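Local coordinates for CELL WALL surface anchor family protein (Streptococcus pneumoniae, PDB 2WW8), which serves as the adhesin of the pneumococcal pilus and probably mediates attachment of the bacterium to host cells, at residues A[49-54]-A[86-91]; A[62-67]-A[79-84]; A[105-110]-A[729-734]. All coordinates share one frame; numbering follows the deposited sequence.

Contact 1: residues A[49-54]-A[86-91]; sequences KVVIKE and TGEAIF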
loop_
_atom_site.group_PDB
_atom_site.type_symbol
_atom_site.label_atom_id
_atom_site.label_comp_id
_atom_site.label_asym_id
_atom_site.label_seq_id
_atom_site.Cartn_x
_atom_site.Cartn_y
_atom_site.Cartn_z
ATOM N N LYS A 49 15.557 -7.521 -37.135
ATOM C CA LYS A 49 16.941 -7.041 -37.111
ATOM C C LYS A 49 17.982 -8.158 -37.146
ATOM O O LYS A 49 17.832 -9.161 -36.447
ATOM C CB LYS A 49 17.224 -6.151 -35.907
ATOM C CG LYS A 49 18.668 -5.672 -35.865
ATOM C CD LYS A 49 18.950 -4.968 -34.571
ATOM C CE LYS A 49 20.307 -4.335 -34.538
ATOM N NZ LYS A 49 20.360 -3.260 -33.504
ATOM N N VAL A 50 19.032 -7.986 -37.948
ATOM C CA VAL A 50 20.150 -8.935 -38.000
ATOM C C VAL A 50 21.477 -8.201 -38.199
ATOM O O VAL A 50 21.524 -7.185 -38.889
ATOM C CB VAL A 50 19.920 -10.053 -39.043
ATOM C CG1 VAL A 50 19.951 -9.508 -40.476
ATOM C CG2 VAL A 50 20.918 -11.188 -38.835
ATOM N N VAL A 51 22.538 -8.686 -37.570
ATOM C CA VAL A 51 23.836 -8.017 -37.619
ATOM C C VAL A 51 24.892 -9.055 -38.068
ATOM O O VAL A 51 24.831 -10.215 -37.641
ATOM C CB VAL A 51 24.161 -7.358 -36.236
ATOM C CG1 VAL A 51 25.617 -6.880 -36.121
ATOM C CG2 VAL A 51 23.164 -6.233 -35.884
ATOM N N ILE A 52 25.826 -8.664 -38.943
ATOM C CA ILE A 52 26.921 -9.548 -39.380
ATOM C C ILE A 52 28.297 -8.957 -39.098
ATOM O O ILE A 52 28.590 -7.827 -39.483
ATOM C CB ILE A 52 26.891 -9.947 -40.868
ATOM C CG1 ILE A 52 25.513 -10.443 -41.321
ATOM C CG2 ILE A 52 27.871 -11.086 -41.096
ATOM C CD1 ILE A 52 24.651 -9.382 -42.005
ATOM N N LYS A 53 29.109 -9.741 -38.399
ATOM C CA LYS A 53 30.509 -9.433 -38.131
ATOM C C LYS A 53 31.370 -10.350 -38.998
ATOM O O LYS A 53 30.992 -11.516 -39.210
ATOM C CB LYS A 53 30.890 -9.695 -36.670
ATOM C CG LYS A 53 30.404 -8.658 -35.681
ATOM C CD LYS A 53 31.012 -8.897 -34.311
ATOM C CE LYS A 53 30.737 -7.691 -33.440
ATOM N NZ LYS A 53 31.731 -7.648 -32.332
ATOM N N GLU A 54 32.504 -9.810 -39.468
ATOM C CA GLU A 54 33.548 -10.584 -40.163
ATOM C C GLU A 54 34.907 -10.516 -39.461
ATOM O O GLU A 54 35.410 -9.425 -39.158
ATOM C CB GLU A 54 33.660 -10.159 -41.624
ATOM C CG GLU A 54 32.342 -10.243 -42.393
ATOM C CD GLU A 54 32.535 -10.594 -43.859
ATOM O OE1 GLU A 54 33.668 -10.382 -44.361
ATOM O OE2 GLU A 54 31.563 -11.069 -44.497
ATOM N N THR A 86 32.601 0.134 -35.011
ATOM C CA THR A 86 32.078 -1.153 -34.525
ATOM C C THR A 86 32.355 -2.441 -35.350
ATOM O O THR A 86 32.174 -3.554 -34.844
ATOM C CB THR A 86 30.553 -1.017 -34.247
ATOM O OG1 THR A 86 29.839 -0.981 -35.492
ATOM C CG2 THR A 86 30.235 0.238 -33.409
ATOM N N GLY A 87 32.799 -2.336 -36.601
ATOM C CA GLY A 87 33.040 -3.532 -37.417
ATOM C C GLY A 87 31.840 -4.416 -37.724
ATOM O O GLY A 87 32.013 -5.578 -38.091
ATOM N N GLU A 88 30.632 -3.862 -37.588
ATOM C CA GLU A 88 29.362 -4.575 -37.783
ATOM C C GLU A 88 28.592 -4.096 -39.010
ATOM O O GLU A 88 28.555 -2.899 -39.287
ATOM C CB GLU A 88 28.428 -4.336 -36.584
ATOM C CG GLU A 88 28.757 -5.029 -35.249
ATOM C CD GLU A 88 27.976 -4.455 -34.060
ATOM O OE1 GLU A 88 27.186 -3.498 -34.250
ATOM O OE2 GLU A 88 28.156 -4.949 -32.923
ATOM N N ALA A 89 27.944 -5.007 -39.727
ATOM C CA ALA A 89 26.933 -4.588 -40.698
ATOM C C ALA A 89 25.512 -4.878 -40.191
ATOM O O ALA A 89 25.163 -6.021 -39.916
ATOM C CB ALA A 89 27.166 -5.232 -42.052
ATOM N N ILE A 90 24.692 -3.837 -40.080
ATOM C CA ILE A 90 23.424 -3.922 -39.357
ATOM C C ILE A 90 22.257 -3.712 -40.315
ATOM O O ILE A 90 22.175 -2.655 -40.929
ATOM C CB ILE A 90 23.359 -2.814 -38.272
ATOM C CG1 ILE A 90 24.639 -2.773 -37.430
ATOM C CG2 ILE A 90 22.117 -2.972 -37.398
ATOM C CD1 ILE A 90 24.930 -1.410 -36.848
ATOM N N PHE A 91 21.371 -4.695 -40.446
ATOM C CA PHE A 91 20.052 -4.498 -41.051
ATOM C C PHE A 91 18.933 -4.254 -40.015
ATOM O O PHE A 91 18.633 -5.128 -39.199
ATOM C CB PHE A 91 19.671 -5.702 -41.915
ATOM C CG PHE A 91 20.542 -5.893 -43.126
ATOM C CD1 PHE A 91 20.151 -5.371 -44.354
ATOM C CD2 PHE A 91 21.743 -6.593 -43.038
ATOM C CE1 PHE A 91 20.946 -5.541 -45.478
ATOM C CE2 PHE A 91 22.554 -6.775 -44.156
ATOM C CZ PHE A 91 22.154 -6.249 -45.383
#

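Contact 2: residues A[62-67]-A[79-84]; sequences LGDAVF and SQRTEA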
loop_
_atom_site.group_PDB
_atom_site.type_symbol
_atom_site.label_atom_id
_atom_site.label_comp_id
_atom_site.label_asym_id
_atom_site.label_seq_id
_atom_site.Cartn_x
_atom_site.Cartn_y
_atom_site.Cartn_z
ATOM N N LEU A 62 37.140 -7.179 -39.334
ATOM C CA LEU A 62 37.290 -6.754 -40.734
ATOM C C LEU A 62 36.283 -5.673 -41.154
ATOM O O LEU A 62 35.069 -5.810 -40.914
ATOM C CB LEU A 62 37.070 -7.956 -41.662
ATOM C CG LEU A 62 38.120 -8.926 -42.203
ATOM C CD1 LEU A 62 39.247 -9.173 -41.222
ATOM C CD2 LEU A 62 37.427 -10.220 -42.618
ATOM N N GLY A 63 36.779 -4.616 -41.798
ATOM C CA GLY A 63 35.925 -3.538 -42.306
ATOM C C GLY A 63 35.531 -3.717 -43.762
ATOM O O GLY A 63 36.058 -4.590 -44.460
ATOM N N ASP A 64 34.584 -2.900 -44.214
ATOM C CA ASP A 64 34.318 -2.706 -45.645
ATOM C C ASP A 64 33.616 -3.839 -46.420
ATOM O O ASP A 64 33.474 -3.748 -47.642
ATOM C CB ASP A 64 35.585 -2.220 -46.386
ATOM C CG ASP A 64 36.204 -0.951 -45.776
ATOM O OD1 ASP A 64 35.566 -0.310 -44.916
ATOM O OD2 ASP A 64 37.339 -0.559 -46.149
ATOM N N ALA A 65 33.164 -4.889 -45.736
ATOM C CA ALA A 65 32.324 -5.925 -46.359
ATOM C C ALA A 65 30.928 -5.417 -46.766
ATOM O O ALA A 65 30.429 -4.437 -46.195
ATOM C CB ALA A 65 32.216 -7.154 -45.447
ATOM N N VAL A 66 30.301 -6.072 -47.746
ATOM C CA VAL A 66 29.066 -5.555 -48.341
ATOM C C VAL A 66 28.001 -6.650 -48.470
ATOM O O VAL A 66 28.218 -7.655 -49.156
ATOM C CB VAL A 66 29.325 -4.744 -49.664
ATOM C CG1 VAL A 66 28.111 -4.714 -50.602
ATOM C CG2 VAL A 66 29.780 -3.306 -49.352
ATOM N N PHE A 67 26.862 -6.440 -47.803
ATOM C CA PHE A 67 25.799 -7.442 -47.744
ATOM C C PHE A 67 24.496 -7.044 -48.396
ATOM O O PHE A 67 24.165 -5.867 -48.467
ATOM C CB PHE A 67 25.521 -7.882 -46.292
ATOM C CG PHE A 67 26.674 -8.609 -45.658
ATOM C CD1 PHE A 67 26.794 -9.989 -45.782
ATOM C CD2 PHE A 67 27.658 -7.901 -44.971
ATOM C CE1 PHE A 67 27.869 -10.650 -45.208
ATOM C CE2 PHE A 67 28.744 -8.549 -44.388
ATOM C CZ PHE A 67 28.847 -9.928 -44.517
ATOM N N SER A 79 20.781 -3.100 -49.262
ATOM C CA SER A 79 22.147 -3.554 -49.066
ATOM C C SER A 79 22.826 -2.727 -47.976
ATOM O O SER A 79 22.542 -1.542 -47.815
ATOM C CB SER A 79 22.915 -3.496 -50.391
ATOM O OG SER A 79 23.563 -2.251 -50.542
ATOM N N GLN A 80 23.737 -3.353 -47.238
ATOM C CA GLN A 80 24.387 -2.713 -46.097
ATOM C C GLN A 80 25.880 -3.037 -46.043
ATOM O O GLN A 80 26.313 -4.104 -46.469
ATOM C CB GLN A 80 23.686 -3.143 -44.796
ATOM C CG GLN A 80 23.905 -2.226 -43.586
ATOM C CD GLN A 80 23.135 -0.911 -43.668
ATOM O OE1 GLN A 80 21.992 -0.864 -44.136
ATOM N NE2 GLN A 80 23.767 0.168 -43.210
ATOM N N ARG A 81 26.650 -2.117 -45.476
ATOM C CA ARG A 81 28.106 -2.144 -45.538
ATOM C C ARG A 81 28.693 -2.162 -44.127
ATOM O O ARG A 81 28.314 -1.338 -43.300
ATOM C CB ARG A 81 28.554 -0.908 -46.340
ATOM C CG ARG A 81 30.037 -0.607 -46.438
ATOM C CD ARG A 81 30.293 0.399 -47.563
ATOM N NE ARG A 81 31.664 0.916 -47.565
ATOM C CZ ARG A 81 32.695 0.408 -48.247
ATOM N NH1 ARG A 81 32.560 -0.667 -49.019
ATOM N NH2 ARG A 81 33.891 0.978 -48.158
ATOM N N THR A 82 29.612 -3.078 -43.833
ATOM C CA THR A 82 30.138 -3.152 -42.463
ATOM C C THR A 82 30.749 -1.829 -41.962
ATOM O O THR A 82 31.770 -1.360 -42.467
ATOM C CB THR A 82 31.010 -4.409 -42.156
ATOM O OG1 THR A 82 32.400 -4.117 -42.337
ATOM C CG2 THR A 82 30.613 -5.612 -43.006
ATOM N N GLU A 83 30.075 -1.237 -40.973
ATOM C CA GLU A 83 30.387 0.072 -40.389
ATOM C C GLU A 83 31.774 0.172 -39.748
ATOM O O GLU A 83 32.347 -0.832 -39.310
ATOM C CB GLU A 83 29.267 0.517 -39.435
ATOM C CG GLU A 83 28.109 1.216 -40.161
ATOM C CD GLU A 83 26.734 0.638 -39.830
ATOM O OE1 GLU A 83 26.247 0.856 -38.693
ATOM O OE2 GLU A 83 26.128 -0.032 -40.707
ATOM N N ALA A 84 32.287 1.402 -39.704
ATOM C CA ALA A 84 33.710 1.687 -39.501
ATOM C C ALA A 84 34.280 1.414 -38.105
ATOM O O ALA A 84 35.235 0.646 -37.981
ATOM C CB ALA A 84 34.031 3.110 -39.953
#

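Contact 3: residues A[105-110]-A[729-734]; sequences QPPVGY and ISKEKK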
loop_
_atom_site.group_PDB
_atom_site.type_symbol
_atom_site.label_atom_id
_atom_site.label_comp_id
_atom_site.label_asym_id
_atom_site.label_seq_id
_atom_site.Cartn_x
_atom_site.Cartn_y
_atom_site.Cartn_z
ATOM N N GLN A 105 30.192 -8.096 -51.777
ATOM C CA GLN A 105 31.653 -8.084 -51.810
ATOM C C GLN A 105 32.262 -8.350 -50.421
ATOM O O GLN A 105 31.731 -7.868 -49.423
ATOM C CB GLN A 105 32.187 -6.809 -52.477
ATOM C CG GLN A 105 32.183 -5.542 -51.641
ATOM C CD GLN A 105 32.870 -4.386 -52.353
ATOM O OE1 GLN A 105 32.736 -4.220 -53.562
ATOM N NE2 GLN A 105 33.598 -3.569 -51.599
ATOM N N PRO A 106 33.343 -9.153 -50.348
ATOM C CA PRO A 106 34.147 -9.379 -49.132
ATOM C C PRO A 106 35.161 -8.252 -48.890
ATOM O O PRO A 106 35.374 -7.459 -49.810
ATOM C CB PRO A 106 34.878 -10.692 -49.443
ATOM C CG PRO A 106 35.014 -10.704 -50.926
ATOM C CD PRO A 106 33.761 -10.041 -51.454
ATOM N N PRO A 107 35.786 -8.166 -47.695
ATOM C CA PRO A 107 36.851 -7.166 -47.492
ATOM C C PRO A 107 38.034 -7.417 -48.420
ATOM O O PRO A 107 38.183 -8.535 -48.925
ATOM C CB PRO A 107 37.300 -7.379 -46.042
ATOM C CG PRO A 107 36.221 -8.178 -45.382
ATOM C CD PRO A 107 35.537 -8.961 -46.476
ATOM N N VAL A 108 38.853 -6.393 -48.653
ATOM C CA VAL A 108 40.019 -6.549 -49.522
ATOM C C VAL A 108 41.027 -7.458 -48.814
ATOM O O VAL A 108 41.306 -7.268 -47.626
ATOM C CB VAL A 108 40.623 -5.191 -49.980
ATOM C CG1 VAL A 108 39.758 -4.582 -51.096
ATOM C CG2 VAL A 108 40.801 -4.209 -48.815
ATOM N N GLY A 109 41.540 -8.454 -49.539
ATOM C CA GLY A 109 42.428 -9.468 -48.965
ATOM C C GLY A 109 41.793 -10.833 -48.744
ATOM O O GLY A 109 42.512 -11.829 -48.668
ATOM N N TYR A 110 40.463 -10.885 -48.657
ATOM C CA TYR A 110 39.715 -12.072 -48.229
ATOM C C TYR A 110 38.870 -12.732 -49.333
ATOM O O TYR A 110 38.273 -12.050 -50.168
ATOM C CB TYR A 110 38.898 -11.755 -46.942
ATOM C CG TYR A 110 39.831 -11.548 -45.757
ATOM C CD1 TYR A 110 40.179 -12.611 -44.910
ATOM C CD2 TYR A 110 40.429 -10.300 -45.532
ATOM C CE1 TYR A 110 41.094 -12.428 -43.860
ATOM C CE2 TYR A 110 41.328 -10.099 -44.479
ATOM C CZ TYR A 110 41.658 -11.168 -43.649
ATOM O OH TYR A 110 42.555 -10.952 -42.624
ATOM N N ILE A 729 31.272 -14.208 -39.188
ATOM C CA ILE A 729 31.900 -14.926 -40.302
ATOM C C ILE A 729 33.414 -14.892 -40.198
ATOM O O ILE A 729 34.030 -13.822 -40.184
ATOM C CB ILE A 729 31.420 -14.461 -41.675
ATOM C CG1 ILE A 729 30.026 -15.046 -41.931
ATOM C CG2 ILE A 729 32.377 -14.974 -42.742
ATOM C CD1 ILE A 729 29.185 -14.221 -42.875
ATOM N N SER A 730 33.968 -16.096 -40.078
ATOM C CA SER A 730 35.402 -16.309 -40.239
ATOM C C SER A 730 35.808 -16.362 -41.716
ATOM O O SER A 730 35.460 -17.286 -42.451
ATOM C CB SER A 730 35.826 -17.579 -39.507
ATOM O OG SER A 730 35.862 -17.295 -38.127
ATOM N N LYS A 731 36.550 -15.359 -42.161
ATOM C CA LYS A 731 36.877 -15.261 -43.579
ATOM C C LYS A 731 38.258 -15.889 -43.863
ATOM O O LYS A 731 39.136 -15.865 -42.983
ATOM C CB LYS A 731 36.751 -13.789 -43.988
ATOM C CG LYS A 731 35.325 -13.304 -44.252
ATOM C CD LYS A 731 35.120 -12.841 -45.718
ATOM C CE LYS A 731 34.569 -13.893 -46.696
ATOM N NZ LYS A 731 33.304 -14.636 -46.343
ATOM N N GLU A 732 38.442 -16.478 -45.052
ATOM C CA GLU A 732 39.760 -17.015 -45.461
ATOM C C GLU A 732 40.527 -15.988 -46.300
ATOM O O GLU A 732 40.029 -15.513 -47.327
ATOM C CB GLU A 732 39.696 -18.336 -46.266
ATOM C CG GLU A 732 38.613 -19.361 -45.896
ATOM C CD GLU A 732 38.991 -20.289 -44.736
ATOM O OE1 GLU A 732 40.051 -20.955 -44.811
ATOM O OE2 GLU A 732 38.214 -20.374 -43.745
ATOM N N LYS A 733 41.733 -15.644 -45.858
ATOM C CA LYS A 733 42.643 -14.863 -46.696
ATOM C C LYS A 733 42.678 -15.452 -48.114
ATOM O O LYS A 733 42.832 -16.664 -48.290
ATOM C CB LYS A 733 44.046 -14.875 -46.093
ATOM C CG LYS A 733 44.890 -13.656 -46.412
ATOM C CD LYS A 733 44.871 -12.655 -45.269
ATOM C CE LYS A 733 46.179 -11.887 -45.230
ATOM N NZ LYS A 733 46.358 -11.294 -43.883
ATOM N N LYS A 734 42.498 -14.612 -49.130
ATOM C CA LYS A 734 42.646 -15.096 -50.510
ATOM C C LYS A 734 44.090 -15.106 -50.982
ATOM O O LYS A 734 44.897 -14.232 -50.652
ATOM C CB LYS A 734 41.710 -14.423 -51.519
ATOM C CG LYS A 734 41.755 -12.905 -51.609
ATOM C CD LYS A 734 42.366 -12.426 -52.922
ATOM C CE LYS A 734 41.428 -12.558 -54.110
ATOM N NZ LYS A 734 41.004 -13.973 -54.261
#

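Contact 1: residues A[49-54]-A[86-91]
The Phe91 ring meets strand 49-54 by its edge, where Ile52 CD1 lies near the ring plane, 4.0 Å from CE2, and the carbonyl oxygen of Val50 also borders the rim. Phe67, Leu69 and Val78 of the facing sheet touch the Phe91 side chain, so the phenyl group belongs to the interior of this transthyretin-like (CnaB) beta sandwich. Antiparallel pairing holds the two strands together. Val50 and Phe91 form one hydrogen-bonded pair and Ile52 and Ala89 the next; within the latter, Ala89 N to Ile52 O is almost straight (2.9 Å, 176° at the hydrogen). Between them the non-hydrogen-bonded pair Val51-Ile90 brings CG2 of each residue to 3.7 Å on the other face of the sheet. There Lys49, with CG anti to its own N (chi1 179°) and the rest of the chain extended, runs beside Ile90 and lays CE 3.6 Å from Ile90 CG2, while its amine forms a salt bridge with Glu139. The Glu88 carboxylate forms a salt bridge with Arg137, and Lys53 NZ stays 4.5 Å from Glu88 OE2, beyond a salt bridge. The aliphatic part of Glu88 packs against Val51, with Glu88 CG 3.7 Å from Val51 CG1.

Contact 2: residues A[62-67]-A[79-84]
Arg81 stretches over Val66, its partner in a non-hydrogen-bonded pair, and on to Asp64. CB sits 4.0 Å from Val66 CG2, and CG lies as near to that methyl while also skirting the carbonyl oxygen of Ala65. CD continues past the same methyl. With chi1 at 174° and an extended chain as far as NE, the guanidinium arrives with Val66 CG2 at its edge, in plane and 3.8 Å from NH1, and with the Asp64 backbone over one face. NH2 finishes 3.9 Å from Asp64 OD1. This is a long salt bridge: the carboxylate and guanidinium planes are only 12° apart, but the oxygen stands well out of the guanidinium plane, so charge attraction acts without an N-H aimed at it.

Thr82 turns inward instead. Its CG2 presses on Ala65 CB at 3.3 Å, tighter than ordinary carbon contact, and meets the edge of the Phe67 ring in plane, 3.7 Å from CE2. OG1 makes a weak hydrogen bond to Leu62 O. Backbone bonds complete the ladder: Thr82 N donates to Ala65 O, Gln80 N to Phe67 O, and Phe67 N to Gln80 O at 2.7 Å. Such pairing, with Phe67 directed into the core and Val66 and Arg81 on the other face, belongs to the edge beta hairpin 66-71/77-81 of a CnaB-type, transthyretin-like domain.

Contact 3: residues A[105-110]-A[729-734]
Gly109 O accepts a hydrogen bond from Lys734 N (2.8 Å, 159° at the hydrogen), and next to it the Tyr110 and Lys733 backbones form a single bridge with their CA atoms 4.3 Å apart. The glycine is the third residue of a type II beta turn from Pro107 to Tyr110, and its phi of 105° is the positive value that this turn places there. In this way a loop of the prealbumin-like domain meets the chain that leaves strand 724-730 on its way to the next CnaB-like domain. Tyr110 carries most of the contact. Its ring lies obliquely against the backbone and CB of the opposite segment: CD1 is 3.7 Å from Lys731 CB and 3.5 Å from Lys733 N. Lys733 reaches along toward the phenol end, where its CD comes 3.9 Å from Tyr110 CZ; Glu57 then gathers both tips, pairing its carboxylate with Lys733 NZ and offering its backbone N to Tyr110 OH. A bend at chi2 turns Lys731 CD to 4.0 Å from Pro107 CD. Lys734 has chi1 at 55°, with CG between its own N and carbonyl carbon, and that turn sets CG 3.2 Å from Gly109 O.

All three contacts belong to one transthyretin-like sandwich, assembled from chain parts that are over 600 residues apart in sequence. Contacts 1 and 2 are about 8 Å apart between centres and lie in facing sheets; Glu88 O to Glu83 N and Glu54 O to Leu62 N, each 2.8 Å and probably a hydrogen bond, join them. Contact 3 is about 12 Å from contact 2 and 15 Å from contact 1, centre to centre. It is tied to the former by a probable bond from Val66 N to Gln105 O and to the latter by one from Ile729 N to Lys53 O. No residue of the magnesium or calcium sites belongs to any of the segments.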